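Local atomic coordinates of geranyltranstransferase (Enterococcus faecalis, PDB entry 3P8L), a protein that probably catalyses the magnesium-dependent condensation of isopentenyl diphosphate with geranyl diphosphate to give farnesyl diphosphate and diphosphate. Residues A275-I280 against P285-E290; P55-T60 against E191-A196; F222-D227 against K263-H268. All blocks are in the same frame, centred on the assembly; numbering follows the deposited sequence.

Interaction 1. Residues A275-I280 against P285-E290; sequences AVLEKI and PNFSEE
Ile280 lays its CG2 methyl over one face of the Phe287 ring. The methyl stands 3.6 Å above the ring plane, displaced from the centre toward the rim, with CZ its nearest atom at 3.6 Å from CG2. The line from CG2 to the ring centroid is 16° off the ring normal, the geometry of a CH-pi contact. Phe287 gets its ring there by turning CG anti to its backbone N (chi1 -172°), which sends the aromatic group across to the helix. Leu277, one turn earlier, adds a looser apolar touch through CD2, 4.4 Å from Phe287 CZ, and its CD1 lies 4.2 Å from the backbone O of Glu289. The contact packs the last turns of helix 259-283 against the chain leading into helix 289-298, where two consecutive helices of this mainly helical prenyl synthase chain meet at a bend near the C-terminus; the bend includes an inverse gamma turn centred on Asn286. No hydrogen bond crosses between the two segments. Phe65 also meets the Phe287 ring, the planes at about 45°, and touches Ile280.

Interaction 2. Residues P55-T60 against E191-A196; sequences PLLVLT and EFALIA
Val58 holds CG1 anti to its backbone N (chi1 177°), and this turns the other methyl, CG2, onto Ala193. Leu57 has chi1 -76°, with CG anti to the carbonyl carbon, and its CB and CD2 face the neighbouring helix. Between them these two residues hold the CB of Ala193: it lies 3.8 Å from Leu57 CB and 3.8 Å from Val58 CG2. The small methyl allows a close backbone approach, with the CA atoms of Val58 and Ala193 4.8 Å apart. Val58 CA also rests against the carbonyl O of Ala193.

The axes of segments 55-60 and 191-196 come within 7.9 Å and run nearly in the same direction, crossing at -24°. Helices 53-64 and 175-200 are thereby joined inside the all-alpha isoprenoid synthase fold, close to the centre of the chain though 130 residues separate the segments. To one side of Ala193 the leucines continue the apolar surface, Leu57 CD2 meeting Leu194 CD2 at 4.0 Å as the two side chains cross at a slant. Leu80 of helix 71-92 touches both Val58 and Ala193, while Leu295 of helix 289-298 packs on Leu57. Within helix 53-64, Thr60 OG1 donates to Leu56 O at 2.7 Å from above the carbonyl plane, and that oxygen also accepts from Thr60 N.

Interaction 3. Residues F222-D227 against K263-H268; sequences FQIRDD and KDALTH
Ile224 and Leu266 carry the apolar part of this contact, their side chains sliding past each other in opposite directions. Ile224 touches with two branches: CG2 lies 4.1 Å from Leu266 CB, and CD1 reaches Ala265 CB at 4.0 Å. Its chi1 of -62° places CG2 anti to the backbone N and CG1 beside it, dividing the two methyls between neighbouring residues of the facing helix. Leu266 answers with CD1, which lies 4.2 Å from Arg225 CB, so the arginine joins through the base of its side chain. The segments of helices 205-230 and 259-283 run roughly antiparallel, with 152° between their directions and their axes coming no closer than 9.2 Å, an antiparallel helix pair of the prenyl synthase fold.

The polar interactions lie outside the interface itself. The Arg225 chain bends at chi2 and chi3 and leads its guanidinium away from helix 259-283; NH2 hydrogen-bonds to Gln298 O and NE weakly to Leu299 O. Thr267 OG1 donates to Lys263 O within its own helix at 3.0 Å, and Thr267 N reaches that oxygen from the opposite face of the carbonyl plane.

With no hydrogen bond between the two segments, their direct grip rests on dispersion and the burial of aliphatic groups, while the polar end of Arg225 ties helix 205-230 to the end of helix 289-298.

Overall arrangement
Interaction 2 belongs to the core, about 7 Å from the centre of the chain to its own centre, whereas interactions 1 and 3 sit farther out, at about 21 and 18 Å. Interaction 1 is nevertheless buried; interaction 3 is only partly so. Interactions 1 and 3 share helix 259-283, each using a different part of it, and their centres are about 22 Å apart. Helix 205-230, one partner in interaction 3, also packs against residues of the other two through Phe214, which touches Leu277 and Leu194. All three are apolar across their segments, but interaction 1 sets a methyl on an aromatic face, interaction 2 brings two helices close over Ala193, and interaction 3 packs aliphatic groups with the base of an arginine beside them.

Interaction 1. Residues A275-I280 against P285-E290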
loop_
_atom_site.group_PDB
_atom_site.type_symbol
_atom_site.label_atom_id
_atom_site.label_comp_id
_atom_site.label_asym_id
_atom_site.label_seq_id
_atom_site.Cartn_x
_atom_site.Cartn_y
_atom_site.Cartn_z
ATOM N N ALA A 275 -13.097 -31.582 -6.056
ATOM C CA ALA A 275 -13.554 -31.665 -7.440
ATOM C C ALA A 275 -12.729 -30.738 -8.321
ATOM O O ALA A 275 -12.368 -31.115 -9.442
ATOM C CB ALA A 275 -15.042 -31.348 -7.552
ATOM N N VAL A 276 -12.395 -29.553 -7.800
ATOM C CA VAL A 276 -11.521 -28.620 -8.526
ATOM C C VAL A 276 -10.086 -29.165 -8.725
ATOM O O VAL A 276 -9.524 -29.049 -9.819
ATOM C CB VAL A 276 -11.531 -27.190 -7.898
ATOM C CG1 VAL A 276 -10.435 -26.337 -8.480
ATOM C CG2 VAL A 276 -12.865 -26.516 -8.156
ATOM N N LEU A 277 -9.513 -29.769 -7.684
ATOM C CA LEU A 277 -8.169 -30.360 -7.777
ATOM C C LEU A 277 -8.127 -31.547 -8.748
ATOM O O LEU A 277 -7.140 -31.728 -9.479
ATOM C CB LEU A 277 -7.660 -30.799 -6.397
ATOM C CG LEU A 277 -7.367 -29.730 -5.334
ATOM C CD1 LEU A 277 -6.966 -30.405 -4.041
ATOM C CD2 LEU A 277 -6.287 -28.737 -5.783
ATOM N N GLU A 278 -9.193 -32.346 -8.738
ATOM C CA GLU A 278 -9.405 -33.393 -9.739
ATOM C C GLU A 278 -9.305 -32.825 -11.159
ATOM O O GLU A 278 -8.532 -33.341 -11.973
ATOM C CB GLU A 278 -10.753 -34.089 -9.509
ATOM C CG GLU A 278 -11.064 -35.217 -10.491
ATOM C CD GLU A 278 -9.911 -36.198 -10.644
ATOM O OE1 GLU A 278 -9.325 -36.257 -11.748
ATOM O OE2 GLU A 278 -9.578 -36.889 -9.655
ATOM N N LYS A 279 -10.041 -31.739 -11.431
ATOM C CA LYS A 279 -9.988 -31.066 -12.736
ATOM C C LYS A 279 -8.594 -30.561 -13.099
ATOM O O LYS A 279 -8.207 -30.621 -14.268
ATOM C CB LYS A 279 -11.006 -29.921 -12.847
ATOM C CG LYS A 279 -12.466 -30.353 -12.859
ATOM C CD LYS A 279 -13.382 -29.196 -13.254
ATOM C CE LYS A 279 -14.597 -29.113 -12.336
ATOM N NZ LYS A 279 -15.503 -30.293 -12.457
ATOM N N ILE A 280 -7.842 -30.074 -12.109
ATOM C CA ILE A 280 -6.450 -29.636 -12.334
ATOM C C ILE A 280 -5.527 -30.819 -12.652
ATOM O O ILE A 280 -4.667 -30.732 -13.542
ATOM C CB ILE A 280 -5.869 -28.815 -11.123
ATOM C CG1 ILE A 280 -6.661 -27.520 -10.911
ATOM C CG2 ILE A 280 -4.403 -28.479 -11.342
ATOM C CD1 ILE A 280 -6.390 -26.811 -9.567
ATOM N N PRO A 285 -0.106 -32.821 -16.144
ATOM C CA PRO A 285 0.631 -34.066 -15.903
ATOM C C PRO A 285 1.467 -34.016 -14.618
ATOM O O PRO A 285 1.212 -34.788 -13.691
ATOM C CB PRO A 285 1.530 -34.200 -17.146
ATOM C CG PRO A 285 1.545 -32.850 -17.787
ATOM C CD PRO A 285 0.232 -32.225 -17.451
ATOM N N ASN A 286 2.435 -33.102 -14.567
ATOM C CA ASN A 286 3.276 -32.913 -13.392
ATOM C C ASN A 286 2.537 -32.146 -12.296
ATOM O O ASN A 286 2.619 -30.918 -12.208
ATOM C CB ASN A 286 4.575 -32.200 -13.778
ATOM C CG ASN A 286 5.460 -33.048 -14.679
ATOM O OD1 ASN A 286 5.668 -32.719 -15.846
ATOM N ND2 ASN A 286 5.977 -34.150 -14.140
ATOM N N PHE A 287 1.809 -32.886 -11.468
ATOM C CA PHE A 287 0.989 -32.280 -10.433
ATOM C C PHE A 287 0.861 -33.165 -9.190
ATOM O O PHE A 287 0.254 -34.234 -9.245
ATOM C CB PHE A 287 -0.388 -31.921 -10.996
ATOM C CG PHE A 287 -1.239 -31.120 -10.058
ATOM C CD1 PHE A 287 -0.872 -29.827 -9.698
ATOM C CD2 PHE A 287 -2.413 -31.648 -9.548
ATOM C CE1 PHE A 287 -1.655 -29.077 -8.828
ATOM C CE2 PHE A 287 -3.205 -30.910 -8.679
ATOM C CZ PHE A 287 -2.819 -29.621 -8.311
ATOM N N SER A 288 1.453 -32.713 -8.083
ATOM C CA SER A 288 1.327 -33.384 -6.784
ATOM C C SER A 288 0.098 -32.856 -6.042
ATOM O O SER A 288 0.197 -31.898 -5.264
ATOM C CB SER A 288 2.582 -33.169 -5.924
ATOM O OG SER A 288 3.750 -33.679 -6.546
ATOM N N GLU A 289 -1.049 -33.491 -6.280
ATOM C CA GLU A 289 -2.345 -33.075 -5.711
ATOM C C GLU A 289 -2.411 -33.030 -4.183
ATOM O O GLU A 289 -3.170 -32.227 -3.615
ATOM C CB GLU A 289 -3.480 -33.969 -6.239
ATOM C CG GLU A 289 -3.100 -35.442 -6.393
ATOM C CD GLU A 289 -4.295 -36.329 -6.665
ATOM O OE1 GLU A 289 -5.038 -36.639 -5.708
ATOM O OE2 GLU A 289 -4.486 -36.726 -7.837
ATOM N N GLU A 290 -1.619 -33.889 -3.532
ATOM C CA GLU A 290 -1.665 -34.067 -2.065
ATOM C C GLU A 290 -1.308 -32.795 -1.316
ATOM O O GLU A 290 -1.841 -32.558 -0.243
ATOM C CB GLU A 290 -0.748 -35.195 -1.575
ATOM C CG GLU A 290 -0.456 -36.300 -2.577
ATOM C CD GLU A 290 0.812 -36.034 -3.381
ATOM O OE1 GLU A 290 1.871 -35.750 -2.766
ATOM O OE2 GLU A 290 0.745 -36.113 -4.629
#

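Interaction 2. Residues P55-T60 against E191-A196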
loop_
_atom_site.group_PDB
_atom_site.type_symbol
_atom_site.label_atom_id
_atom_site.label_comp_id
_atom_site.label_asym_id
_atom_site.label_seq_id
_atom_site.Cartn_x
_atom_site.Cartn_y
_atom_site.Cartn_z
ATOM N N PRO A 55 1.153 -17.048 2.984
ATOM C CA PRO A 55 2.406 -17.481 2.355
ATOM C C PRO A 55 2.516 -19.006 2.229
ATOM O O PRO A 55 3.077 -19.489 1.243
ATOM C CB PRO A 55 3.492 -16.938 3.303
ATOM C CG PRO A 55 2.823 -16.660 4.590
ATOM C CD PRO A 55 1.416 -16.254 4.205
ATOM N N LEU A 56 1.976 -19.745 3.199
ATOM C CA LEU A 56 1.923 -21.201 3.118
ATOM C C LEU A 56 1.167 -21.659 1.874
ATOM O O LEU A 56 1.655 -22.525 1.154
ATOM C CB LEU A 56 1.370 -21.863 4.396
ATOM C CG LEU A 56 1.462 -23.401 4.445
ATOM C CD1 LEU A 56 2.921 -23.835 4.221
ATOM C CD2 LEU A 56 0.898 -24.021 5.731
ATOM N N LEU A 57 0.031 -21.028 1.581
ATOM C CA LEU A 57 -0.725 -21.321 0.347
ATOM C C LEU A 57 0.058 -21.056 -0.939
ATOM O O LEU A 57 0.067 -21.908 -1.834
ATOM C CB LEU A 57 -2.051 -20.564 0.332
ATOM C CG LEU A 57 -3.145 -21.133 1.236
ATOM C CD1 LEU A 57 -4.259 -20.100 1.361
ATOM C CD2 LEU A 57 -3.676 -22.465 0.699
ATOM N N VAL A 58 0.731 -19.900 -1.012
ATOM C CA VAL A 58 1.588 -19.559 -2.150
ATOM C C VAL A 58 2.585 -20.691 -2.430
ATOM O O VAL A 58 2.641 -21.210 -3.545
ATOM C CB VAL A 58 2.372 -18.231 -1.950
ATOM C CG1 VAL A 58 3.305 -17.973 -3.126
ATOM C CG2 VAL A 58 1.433 -17.038 -1.798
ATOM N N LEU A 59 3.333 -21.068 -1.402
ATOM C CA LEU A 59 4.422 -22.037 -1.517
ATOM C C LEU A 59 3.937 -23.474 -1.755
ATOM O O LEU A 59 4.543 -24.226 -2.535
ATOM C CB LEU A 59 5.326 -21.964 -0.289
ATOM C CG LEU A 59 6.018 -20.604 -0.094
ATOM C CD1 LEU A 59 6.955 -20.703 1.060
ATOM C CD2 LEU A 59 6.778 -20.107 -1.338
ATOM N N THR A 60 2.820 -23.827 -1.127
ATOM C CA THR A 60 2.229 -25.136 -1.314
ATOM C C THR A 60 1.769 -25.296 -2.765
ATOM O O THR A 60 1.909 -26.376 -3.350
ATOM C CB THR A 60 1.096 -25.376 -0.300
ATOM O OG1 THR A 60 1.615 -25.189 1.030
ATOM C CG2 THR A 60 0.543 -26.790 -0.404
ATOM N N GLU A 191 -7.470 -15.938 -2.549
ATOM C CA GLU A 191 -7.487 -16.059 -4.006
ATOM C C GLU A 191 -6.175 -15.585 -4.616
ATOM O O GLU A 191 -5.606 -16.280 -5.478
ATOM C CB GLU A 191 -8.713 -15.362 -4.618
ATOM C CG GLU A 191 -9.986 -16.208 -4.543
ATOM C CD GLU A 191 -11.258 -15.381 -4.598
ATOM O OE1 GLU A 191 -11.152 -14.141 -4.694
ATOM O OE2 GLU A 191 -12.360 -15.969 -4.536
ATOM N N PHE A 192 -5.662 -14.440 -4.142
ATOM C CA PHE A 192 -4.344 -13.989 -4.582
ATOM C C PHE A 192 -3.279 -15.056 -4.338
ATOM O O PHE A 192 -2.424 -15.270 -5.198
ATOM C CB PHE A 192 -3.891 -12.671 -3.916
ATOM C CG PHE A 192 -2.490 -12.278 -4.302
ATOM C CD1 PHE A 192 -2.259 -11.595 -5.492
ATOM C CD2 PHE A 192 -1.390 -12.652 -3.517
ATOM C CE1 PHE A 192 -0.970 -11.245 -5.862
ATOM C CE2 PHE A 192 -0.103 -12.333 -3.899
ATOM C CZ PHE A 192 0.107 -11.620 -5.082
ATOM N N ALA A 193 -3.289 -15.704 -3.171
ATOM C CA ALA A 193 -2.225 -16.672 -2.871
ATOM C C ALA A 193 -2.177 -17.797 -3.928
ATOM O O ALA A 193 -1.101 -18.171 -4.395
ATOM C CB ALA A 193 -2.389 -17.261 -1.487
ATOM N N LEU A 194 -3.348 -18.310 -4.290
ATOM C CA LEU A 194 -3.469 -19.384 -5.303
ATOM C C LEU A 194 -3.100 -18.940 -6.728
ATOM O O LEU A 194 -2.339 -19.639 -7.429
ATOM C CB LEU A 194 -4.867 -20.017 -5.255
ATOM C CG LEU A 194 -5.101 -21.210 -4.307
ATOM C CD1 LEU A 194 -4.385 -22.445 -4.808
ATOM C CD2 LEU A 194 -4.730 -20.918 -2.841
ATOM N N ILE A 195 -3.624 -17.778 -7.129
ATOM C CA ILE A 195 -3.256 -17.097 -8.370
ATOM C C ILE A 195 -1.762 -16.906 -8.467
ATOM O O ILE A 195 -1.158 -17.280 -9.478
ATOM C CB ILE A 195 -3.984 -15.718 -8.515
ATOM C CG1 ILE A 195 -5.477 -15.931 -8.754
ATOM C CG2 ILE A 195 -3.374 -14.857 -9.630
ATOM C CD1 ILE A 195 -6.253 -14.649 -8.876
ATOM N N ALA A 196 -1.155 -16.353 -7.409
ATOM C CA ALA A 196 0.279 -16.139 -7.396
ATOM C C ALA A 196 1.065 -17.440 -7.512
ATOM O O ALA A 196 2.070 -17.488 -8.223
ATOM C CB ALA A 196 0.722 -15.361 -6.152
#

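Interaction 3. Residues F222-D227 against K263-H268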
loop_
_atom_site.group_PDB
_atom_site.type_symbol
_atom_site.label_atom_id
_atom_site.label_comp_id
_atom_site.label_asym_id
_atom_site.label_seq_id
_atom_site.Cartn_x
_atom_site.Cartn_y
_atom_site.Cartn_z
ATOM N N PHE A 222 -12.598 -22.327 5.326
ATOM C CA PHE A 222 -11.780 -21.826 6.438
ATOM C C PHE A 222 -12.646 -21.044 7.421
ATOM O O PHE A 222 -12.574 -21.270 8.630
ATOM C CB PHE A 222 -10.616 -20.971 5.871
ATOM C CG PHE A 222 -9.829 -20.182 6.902
ATOM C CD1 PHE A 222 -8.941 -20.818 7.775
ATOM C CD2 PHE A 222 -9.935 -18.787 6.953
ATOM C CE1 PHE A 222 -8.195 -20.081 8.717
ATOM C CE2 PHE A 222 -9.195 -18.037 7.886
ATOM C CZ PHE A 222 -8.322 -18.687 8.771
ATOM N N GLN A 223 -13.486 -20.160 6.887
ATOM C CA GLN A 223 -14.372 -19.331 7.698
ATOM C C GLN A 223 -15.500 -20.120 8.360
ATOM O O GLN A 223 -15.780 -19.918 9.543
ATOM C CB GLN A 223 -14.965 -18.197 6.872
ATOM C CG GLN A 223 -15.376 -16.998 7.716
ATOM C CD GLN A 223 -14.304 -15.927 7.753
ATOM O OE1 GLN A 223 -13.654 -15.714 8.776
ATOM N NE2 GLN A 223 -14.109 -15.251 6.623
ATOM N N ILE A 224 -16.144 -21.007 7.598
ATOM C CA ILE A 224 -17.209 -21.857 8.141
ATOM C C ILE A 224 -16.682 -22.736 9.285
ATOM O O ILE A 224 -17.346 -22.880 10.309
ATOM C CB ILE A 224 -17.898 -22.715 7.039
ATOM C CG1 ILE A 224 -18.566 -21.812 5.993
ATOM C CG2 ILE A 224 -18.944 -23.655 7.648
ATOM C CD1 ILE A 224 -18.862 -22.497 4.669
ATOM N N ARG A 225 -15.482 -23.292 9.105
ATOM C CA ARG A 225 -14.777 -24.070 10.137
ATOM C C ARG A 225 -14.489 -23.259 11.409
ATOM O O ARG A 225 -14.685 -23.758 12.521
ATOM C CB ARG A 225 -13.489 -24.656 9.543
ATOM C CG ARG A 225 -12.343 -24.951 10.504
ATOM C CD ARG A 225 -12.403 -26.374 11.029
ATOM N NE ARG A 225 -11.111 -27.049 10.912
ATOM C CZ ARG A 225 -10.082 -26.888 11.745
ATOM N NH1 ARG A 225 -10.165 -26.067 12.785
ATOM N NH2 ARG A 225 -8.959 -27.558 11.533
ATOM N N ASP A 226 -14.056 -22.012 11.243
ATOM C CA ASP A 226 -13.773 -21.138 12.382
ATOM C C ASP A 226 -15.035 -20.690 13.126
ATOM O O ASP A 226 -15.037 -20.607 14.355
ATOM C CB ASP A 226 -12.923 -19.938 11.951
ATOM C CG ASP A 226 -11.434 -20.284 11.827
ATOM O OD1 ASP A 226 -10.624 -19.344 11.695
ATOM O OD2 ASP A 226 -11.070 -21.485 11.863
ATOM N N ASP A 227 -16.101 -20.420 12.372
ATOM C CA ASP A 227 -17.410 -20.069 12.932
ATOM C C ASP A 227 -18.069 -21.254 13.647
ATOM O O ASP A 227 -18.813 -21.064 14.606
ATOM C CB ASP A 227 -18.344 -19.538 11.833
ATOM C CG ASP A 227 -18.045 -18.094 11.442
ATOM O OD1 ASP A 227 -17.065 -17.507 11.952
ATOM O OD2 ASP A 227 -18.803 -17.541 10.616
ATOM N N LYS A 263 -22.200 -27.631 9.097
ATOM C CA LYS A 263 -21.307 -28.789 8.927
ATOM C C LYS A 263 -21.386 -29.303 7.496
ATOM O O LYS A 263 -20.373 -29.696 6.909
ATOM C CB LYS A 263 -21.675 -29.927 9.890
ATOM C CG LYS A 263 -21.168 -29.778 11.317
ATOM C CD LYS A 263 -21.576 -30.981 12.166
ATOM C CE LYS A 263 -20.604 -31.243 13.319
ATOM N NZ LYS A 263 -20.572 -30.144 14.326
ATOM N N ASP A 264 -22.595 -29.291 6.941
ATOM C CA ASP A 264 -22.808 -29.663 5.549
ATOM C C ASP A 264 -22.312 -28.594 4.595
ATOM O O ASP A 264 -21.862 -28.907 3.495
ATOM C CB ASP A 264 -24.280 -29.987 5.286
ATOM C CG ASP A 264 -24.635 -31.421 5.645
ATOM O OD1 ASP A 264 -25.841 -31.741 5.672
ATOM O OD2 ASP A 264 -23.714 -32.233 5.894
ATOM N N ALA A 265 -22.382 -27.333 5.016
ATOM C CA ALA A 265 -21.795 -26.236 4.238
ATOM C C ALA A 265 -20.282 -26.445 4.074
ATOM O O ALA A 265 -19.745 -26.294 2.968
ATOM C CB ALA A 265 -22.089 -24.895 4.890
ATOM N N LEU A 266 -19.627 -26.830 5.175
ATOM C CA LEU A 266 -18.189 -27.134 5.204
ATOM C C LEU A 266 -17.837 -28.307 4.294
ATOM O O LEU A 266 -16.997 -28.162 3.405
ATOM C CB LEU A 266 -17.733 -27.407 6.644
ATOM C CG LEU A 266 -16.259 -27.727 6.932
ATOM C CD1 LEU A 266 -15.327 -26.658 6.354
ATOM C CD2 LEU A 266 -16.032 -27.883 8.432
ATOM N N THR A 267 -18.510 -29.444 4.507
ATOM C CA THR A 267 -18.320 -30.670 3.718
ATOM C C THR A 267 -18.461 -30.418 2.209
ATOM O O THR A 267 -17.637 -30.895 1.416
ATOM C CB THR A 267 -19.297 -31.804 4.194
ATOM O OG1 THR A 267 -19.121 -32.032 5.597
ATOM C CG2 THR A 267 -19.058 -33.123 3.450
ATOM N N HIS A 268 -19.482 -29.648 1.827
ATOM C CA HIS A 268 -19.706 -29.288 0.421
ATOM C C HIS A 268 -18.572 -28.439 -0.187
ATOM O O HIS A 268 -18.146 -28.687 -1.323
ATOM C CB HIS A 268 -21.080 -28.614 0.229
ATOM C CG HIS A 268 -22.242 -29.526 0.493
ATOM N ND1 HIS A 268 -23.381 -29.108 1.150
ATOM C CD2 HIS A 268 -22.432 -30.838 0.209
ATOM C CE1 HIS A 268 -24.223 -30.121 1.253
ATOM N NE2 HIS A 268 -23.671 -31.182 0.690
#